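Local structure of beta-xylanase (Caldicellulosiruptor kristjanssonii, 7NWN) at residues S29-N41 with Y134-A148. The protein probably binds plant cell-wall polysaccharides through this family 9 carbohydrate-binding module, one part of a multimodular, hyperthermostable xylanase-glucuronoyl esterase. Residues are numbered along the deposited sequence; the frame is centred on the assembly and turned at random.
Sequences SPVIDGEVDDIWN and YTKTKLLPDGYRVEA. With CA (calcium ion), chain R; EDO (1,2-ethanediol), chain O.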
loop_
_atom_site.group_PDB
_atom_site.type_symbol
_atom_site.label_atom_id
_atom_site.label_comp_id
_atom_site.label_asym_id
_atom_site.label_seq_id
_atom_site.Cartn_x
_atom_site.Cartn_y
_atom_site.Cartn_z
ATOM N N SER A 29 5.609 -12.735 7.197
ATOM C CA SER A 29 6.775 -12.314 6.441
ATOM C C SER A 29 6.659 -12.901 5.035
ATOM O O SER A 29 7.049 -14.034 4.807
ATOM C CB SER A 29 8.055 -12.778 7.103
ATOM O OG SER A 29 8.247 -12.155 8.363
ATOM N N PRO A 30 6.072 -12.180 4.057
ATOM C CA PRO A 30 6.050 -12.664 2.675
ATOM C C PRO A 30 7.337 -12.420 1.880
ATOM O O PRO A 30 8.204 -11.588 2.228
ATOM C CB PRO A 30 4.913 -11.899 2.008
ATOM C CG PRO A 30 4.687 -10.680 2.879
ATOM C CD PRO A 30 5.271 -10.957 4.257
ATOM N N VAL A 31 7.420 -13.175 0.786
ATOM C CA VAL A 31 8.527 -13.053 -0.159
ATOM C C VAL A 31 8.131 -12.038 -1.229
ATOM O O VAL A 31 7.069 -12.185 -1.843
ATOM C CB VAL A 31 8.824 -14.449 -0.741
ATOM C CG1 VAL A 31 9.846 -14.405 -1.892
ATOM C CG2 VAL A 31 9.297 -15.393 0.400
ATOM N N ILE A 32 9.030 -11.068 -1.488
ATOM C CA ILE A 32 8.736 -9.993 -2.436
ATOM C C ILE A 32 9.122 -10.482 -3.839
ATOM O O ILE A 32 10.325 -10.544 -4.163
ATOM C CB ILE A 32 9.473 -8.670 -2.052
ATOM C CG1 ILE A 32 9.155 -8.222 -0.604
ATOM C CG2 ILE A 32 9.135 -7.560 -3.059
ATOM C CD1 ILE A 32 7.666 -8.005 -0.378
ATOM N N ASP A 33 8.109 -10.812 -4.664
ATOM C CA ASP A 33 8.397 -11.377 -5.988
ATOM C C ASP A 33 7.232 -11.181 -6.952
ATOM O O ASP A 33 7.353 -11.643 -8.088
ATOM C CB ASP A 33 8.643 -12.899 -5.887
ATOM C CG ASP A 33 7.520 -13.660 -5.170
ATOM O OD1 ASP A 33 6.447 -13.074 -4.828
ATOM O OD2 ASP A 33 7.686 -14.846 -5.017
ATOM N N GLY A 34 6.131 -10.540 -6.518
ATOM C CA GLY A 34 4.982 -10.358 -7.390
ATOM C C GLY A 34 4.048 -11.575 -7.409
ATOM O O GLY A 34 3.042 -11.565 -8.126
ATOM N N GLU A 35 4.390 -12.622 -6.642
ATOM C CA GLU A 35 3.568 -13.848 -6.583
ATOM C C GLU A 35 2.867 -13.886 -5.216
ATOM O O GLU A 35 3.392 -13.367 -4.216
ATOM C CB GLU A 35 4.462 -15.095 -6.736
ATOM C CG GLU A 35 5.258 -15.144 -8.052
ATOM C CD GLU A 35 4.393 -15.357 -9.322
ATOM O OE1 GLU A 35 3.280 -15.914 -9.226
ATOM O OE2 GLU A 35 4.766 -14.815 -10.391
ATOM N N VAL A 36 1.706 -14.539 -5.173
ATOM C CA VAL A 36 0.850 -14.559 -4.001
ATOM C C VAL A 36 1.303 -15.729 -3.150
ATOM O O VAL A 36 0.926 -16.876 -3.411
ATOM C CB VAL A 36 -0.638 -14.730 -4.372
ATOM C CG1 VAL A 36 -1.532 -14.726 -3.126
ATOM C CG2 VAL A 36 -1.084 -13.674 -5.387
ATOM N N ASP A 37 2.105 -15.418 -2.139
ATOM C CA ASP A 37 2.524 -16.401 -1.133
ATOM C C ASP A 37 1.279 -17.080 -0.554
ATOM O O ASP A 37 0.256 -16.410 -0.342
ATOM C CB ASP A 37 3.130 -15.714 0.112
ATOM C CG ASP A 37 4.318 -14.814 -0.212
ATOM O OD1 ASP A 37 4.167 -13.940 -1.072
ATOM O OD2 ASP A 37 5.393 -14.998 0.398
ATOM N N ASP A 38 1.419 -18.376 -0.231
ATOM C CA ASP A 38 0.425 -19.142 0.510
ATOM C C ASP A 38 -0.078 -18.331 1.725
ATOM O O ASP A 38 -1.286 -18.200 1.954
ATOM C CB ASP A 38 1.073 -20.477 0.957
ATOM C CG ASP A 38 0.305 -21.191 2.075
ATOM O OD1 ASP A 38 -0.901 -21.322 1.938
ATOM O OD2 ASP A 38 0.940 -21.594 3.119
ATOM N N ILE A 39 0.828 -17.692 2.466
ATOM C CA ILE A 39 0.408 -16.999 3.686
ATOM C C ILE A 39 -0.510 -15.794 3.424
ATOM O O ILE A 39 -1.255 -15.412 4.340
ATOM C CB ILE A 39 1.583 -16.575 4.566
ATOM C CG1 ILE A 39 2.519 -15.553 3.895
ATOM C CG2 ILE A 39 2.321 -17.813 5.134
ATOM C CD1 ILE A 39 3.588 -15.017 4.882
ATOM N N TRP A 40 -0.456 -15.193 2.217
ATOM C CA TRP A 40 -1.355 -14.086 1.937
ATOM C C TRP A 40 -2.799 -14.583 1.901
ATOM O O TRP A 40 -3.708 -13.801 2.181
ATOM C CB TRP A 40 -1.073 -13.394 0.581
ATOM C CG TRP A 40 0.058 -12.410 0.563
ATOM C CD1 TRP A 40 1.192 -12.547 -0.179
ATOM C CD2 TRP A 40 0.156 -11.145 1.250
ATOM N NE1 TRP A 40 2.000 -11.455 -0.029
ATOM C CE2 TRP A 40 1.384 -10.569 0.837
ATOM C CE3 TRP A 40 -0.697 -10.417 2.103
ATOM C CZ2 TRP A 40 1.787 -9.303 1.259
ATOM C CZ3 TRP A 40 -0.282 -9.179 2.560
ATOM C CH2 TRP A 40 0.945 -8.650 2.152
ATOM N N ASN A 41 -3.013 -15.847 1.520
ATOM C CA ASN A 41 -4.370 -16.414 1.474
ATOM C C ASN A 41 -5.028 -16.508 2.857
ATOM O O ASN A 41 -6.241 -16.640 2.929
ATOM C CB ASN A 41 -4.450 -17.741 0.687
ATOM C CG ASN A 41 -3.892 -17.577 -0.712
ATOM O OD1 ASN A 41 -4.156 -16.584 -1.375
ATOM N ND2 ASN A 41 -3.114 -18.525 -1.193
ATOM N N TYR A 134 10.572 -1.375 -1.222
ATOM C CA TYR A 134 11.057 -2.416 -2.119
ATOM C C TYR A 134 9.839 -3.094 -2.742
ATOM O O TYR A 134 8.964 -3.542 -1.994
ATOM C CB TYR A 134 11.829 -3.440 -1.296
ATOM C CG TYR A 134 12.390 -4.630 -2.034
ATOM C CD1 TYR A 134 12.856 -4.553 -3.347
ATOM C CD2 TYR A 134 12.465 -5.859 -1.376
ATOM C CE1 TYR A 134 13.387 -5.674 -3.963
ATOM C CE2 TYR A 134 13.002 -6.992 -1.977
ATOM C CZ TYR A 134 13.460 -6.896 -3.282
ATOM O OH TYR A 134 13.997 -8.008 -3.857
ATOM N N THR A 135 9.822 -3.191 -4.094
ATOM C CA THR A 135 8.573 -3.590 -4.756
ATOM C C THR A 135 8.889 -4.552 -5.901
ATOM O O THR A 135 9.967 -4.482 -6.495
ATOM C CB THR A 135 7.798 -2.383 -5.326
ATOM O OG1 THR A 135 8.630 -1.786 -6.324
ATOM C CG2 THR A 135 7.429 -1.348 -4.279
ATOM N N LYS A 136 7.876 -5.351 -6.249
ATOM C CA LYS A 136 7.825 -6.107 -7.495
ATOM C C LYS A 136 6.407 -5.980 -8.047
ATOM O O LYS A 136 5.461 -5.809 -7.263
ATOM C CB LYS A 136 8.081 -7.584 -7.190
ATOM C CG LYS A 136 9.502 -7.853 -6.726
ATOM C CD LYS A 136 10.539 -7.624 -7.778
ATOM C CE LYS A 136 11.904 -7.966 -7.217
ATOM N NZ LYS A 136 12.983 -7.398 -8.078
ATOM N N THR A 137 6.272 -6.079 -9.376
ATOM C CA THR A 137 4.940 -6.041 -9.948
ATOM C C THR A 137 4.826 -7.223 -10.910
ATOM O O THR A 137 5.811 -7.818 -11.292
ATOM C CB THR A 137 4.643 -4.733 -10.718
ATOM O OG1 THR A 137 5.548 -4.638 -11.808
ATOM C CG2 THR A 137 4.748 -3.503 -9.841
ATOM N N LYS A 138 3.598 -7.541 -11.280
ATOM C CA LYS A 138 3.384 -8.582 -12.262
ATOM C C LYS A 138 2.208 -8.130 -13.115
ATOM O O LYS A 138 1.187 -7.729 -12.563
ATOM C CB LYS A 138 3.040 -9.906 -11.581
ATOM C CG LYS A 138 2.932 -11.081 -12.577
ATOM C CD LYS A 138 2.664 -12.424 -11.891
ATOM C CE LYS A 138 2.754 -13.582 -12.894
ATOM N NZ LYS A 138 2.348 -14.806 -12.205
ATOM N N LEU A 139 2.348 -8.271 -14.435
ATOM C CA LEU A 139 1.237 -8.103 -15.370
ATOM C C LEU A 139 0.306 -9.310 -15.317
ATOM O O LEU A 139 0.748 -10.443 -15.421
ATOM C CB LEU A 139 1.810 -7.935 -16.788
ATOM C CG LEU A 139 2.612 -6.660 -17.030
ATOM C CD1 LEU A 139 2.797 -6.443 -18.535
ATOM C CD2 LEU A 139 1.892 -5.453 -16.426
ATOM N N LEU A 140 -0.991 -9.039 -15.146
ATOM C CA LEU A 140 -2.012 -10.066 -15.126
ATOM C C LEU A 140 -2.933 -9.825 -16.328
ATOM O O LEU A 140 -3.018 -8.707 -16.826
ATOM C CB LEU A 140 -2.846 -9.986 -13.826
ATOM C CG LEU A 140 -2.060 -10.084 -12.504
ATOM C CD1 LEU A 140 -3.047 -10.039 -11.325
ATOM C CD2 LEU A 140 -1.296 -11.416 -12.453
ATOM N N PRO A 141 -3.681 -10.855 -16.795
ATOM C CA PRO A 141 -4.756 -10.623 -17.776
ATOM C C PRO A 141 -5.687 -9.561 -17.160
ATOM O O PRO A 141 -6.160 -9.676 -16.030
ATOM C CB PRO A 141 -5.427 -12.013 -17.858
ATOM C CG PRO A 141 -4.304 -12.982 -17.501
ATOM C CD PRO A 141 -3.586 -12.254 -16.357
ATOM N N ASP A 142 -5.931 -8.464 -17.865
ATOM C CA ASP A 142 -6.805 -7.429 -17.294
ATOM C C ASP A 142 -6.284 -6.687 -16.054
ATOM O O ASP A 142 -7.078 -6.077 -15.345
ATOM C CB ASP A 142 -8.208 -7.965 -17.019
ATOM C CG ASP A 142 -8.814 -8.603 -18.271
ATOM O OD1 ASP A 142 -8.787 -7.956 -19.377
ATOM O OD2 ASP A 142 -9.251 -9.763 -18.151
ATOM N N GLY A 143 -4.974 -6.679 -15.777
ATOM C CA GLY A 143 -4.582 -5.820 -14.672
ATOM C C GLY A 143 -3.135 -6.045 -14.265
ATOM O O GLY A 143 -2.290 -6.420 -15.099
ATOM N N TYR A 144 -2.880 -5.850 -12.963
ATOM C CA TYR A 144 -1.501 -5.969 -12.522
ATOM C C TYR A 144 -1.559 -6.187 -11.023
ATOM O O TYR A 144 -2.603 -5.960 -10.406
ATOM C CB TYR A 144 -0.649 -4.743 -12.913
ATOM C CG TYR A 144 -1.066 -3.405 -12.330
ATOM C CD1 TYR A 144 -2.043 -2.613 -12.951
ATOM C CD2 TYR A 144 -0.429 -2.867 -11.198
ATOM C CE1 TYR A 144 -2.420 -1.363 -12.461
ATOM C CE2 TYR A 144 -0.775 -1.601 -10.717
ATOM C CZ TYR A 144 -1.783 -0.859 -11.333
ATOM O OH TYR A 144 -2.131 0.373 -10.844
ATOM N N ARG A 145 -0.425 -6.637 -10.469
ATOM C CA ARG A 145 -0.308 -6.852 -9.044
ATOM C C ARG A 145 0.933 -6.071 -8.595
ATOM O O ARG A 145 1.904 -6.024 -9.357
ATOM C CB ARG A 145 -0.077 -8.351 -8.816
ATOM C CG ARG A 145 0.146 -8.706 -7.354
ATOM C CD ARG A 145 0.347 -10.212 -7.159
ATOM N NE ARG A 145 -0.846 -10.959 -7.546
ATOM C CZ ARG A 145 -0.829 -11.994 -8.371
ATOM N NH1 ARG A 145 0.337 -12.435 -8.844
ATOM N NH2 ARG A 145 -1.995 -12.562 -8.697
ATOM N N VAL A 146 0.882 -5.512 -7.364
ATOM C CA VAL A 146 2.009 -4.850 -6.724
ATOM C C VAL A 146 2.226 -5.612 -5.426
ATOM O O VAL A 146 1.249 -5.927 -4.761
ATOM C CB VAL A 146 1.707 -3.371 -6.426
ATOM C CG1 VAL A 146 2.828 -2.744 -5.590
ATOM C CG2 VAL A 146 1.493 -2.613 -7.764
ATOM N N GLU A 147 3.482 -5.978 -5.158
ATOM C CA GLU A 147 3.831 -6.512 -3.851
ATOM C C GLU A 147 4.955 -5.639 -3.294
ATOM O O GLU A 147 5.962 -5.499 -3.957
ATOM C CB GLU A 147 4.297 -7.952 -4.018
ATOM C CG GLU A 147 4.394 -8.695 -2.662
ATOM C CD GLU A 147 4.582 -10.198 -2.827
ATOM O OE1 GLU A 147 5.181 -10.619 -3.852
ATOM O OE2 GLU A 147 4.087 -10.956 -1.959
ATOM N N ALA A 148 4.745 -5.064 -2.103
ATOM C CA ALA A 148 5.576 -3.965 -1.600
ATOM C C ALA A 148 5.985 -4.245 -0.149
ATOM O O ALA A 148 5.192 -4.768 0.652
ATOM C CB ALA A 148 4.818 -2.652 -1.699
HETATM CA CA CA R . 5.186 -12.933 -2.874
HETATM C C1 EDO O . 7.923 -16.828 5.415
HETATM O O1 EDO O . 7.409 -16.392 4.155
HETATM C C2 EDO O . 6.925 -16.979 6.513
HETATM O O2 EDO O . 6.107 -18.140 6.399
HETATM O O HOH W 1 12.629 -10.326 -3.026
HETATM O O HOH W 2 5.806 -15.288 -3.138
#
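The calcium-binding loop 29-41 lies across the antiparallel hairpin of strands 133-140 and 143-151, approaching most closely where the CA atoms of G34 and T137 are 5.0 Å apart. E147 joins the two. With CG trans to its backbone N (chi1 -168°) and the chain extended beyond, its carboxylate reaches into the loop and binds calcium through both oxygens, OE1 at 2.5 Å and OE2 at 2.4 Å. The loop supplies V31 O, D33 OD1, E35 O and D37 OD1, and a water completes a shell of seven oxygen atoms. Each carboxylate oxygen is also held by protein: OE1 accepts a nearly straight bond from D33 N (173°), arriving from above the carboxylate plane, and a more bent one from G34 N, while W40 NE1 donates to E147 OE2 on its anti side at 2.9 Å. D33 OD1 closes an Asx turn by accepting from E35 N.

Further along the hairpin, R145 NH1 donates to G34 O (2.9 Å) within both the guanidinium and carbonyl planes. V36 CG2 sits over the centre of that guanidinium, 3.4 Å from R145 CZ, and E75 of strand 69-77 takes NE in a salt bridge. Farther out, K138 extends fully to bridge E35; K138 NZ lies 3.0 Å from E35 OE2 and meets it on its syn lone pair. At the other end I32 lays CG2 over one face of the Y134 ring in a CH-pi contact and against K136 CG.

Calcium thus ties loop to sheet, and the cation together with three N-H donors probably stabilises E147 as a carboxylate among the other acidic ligands.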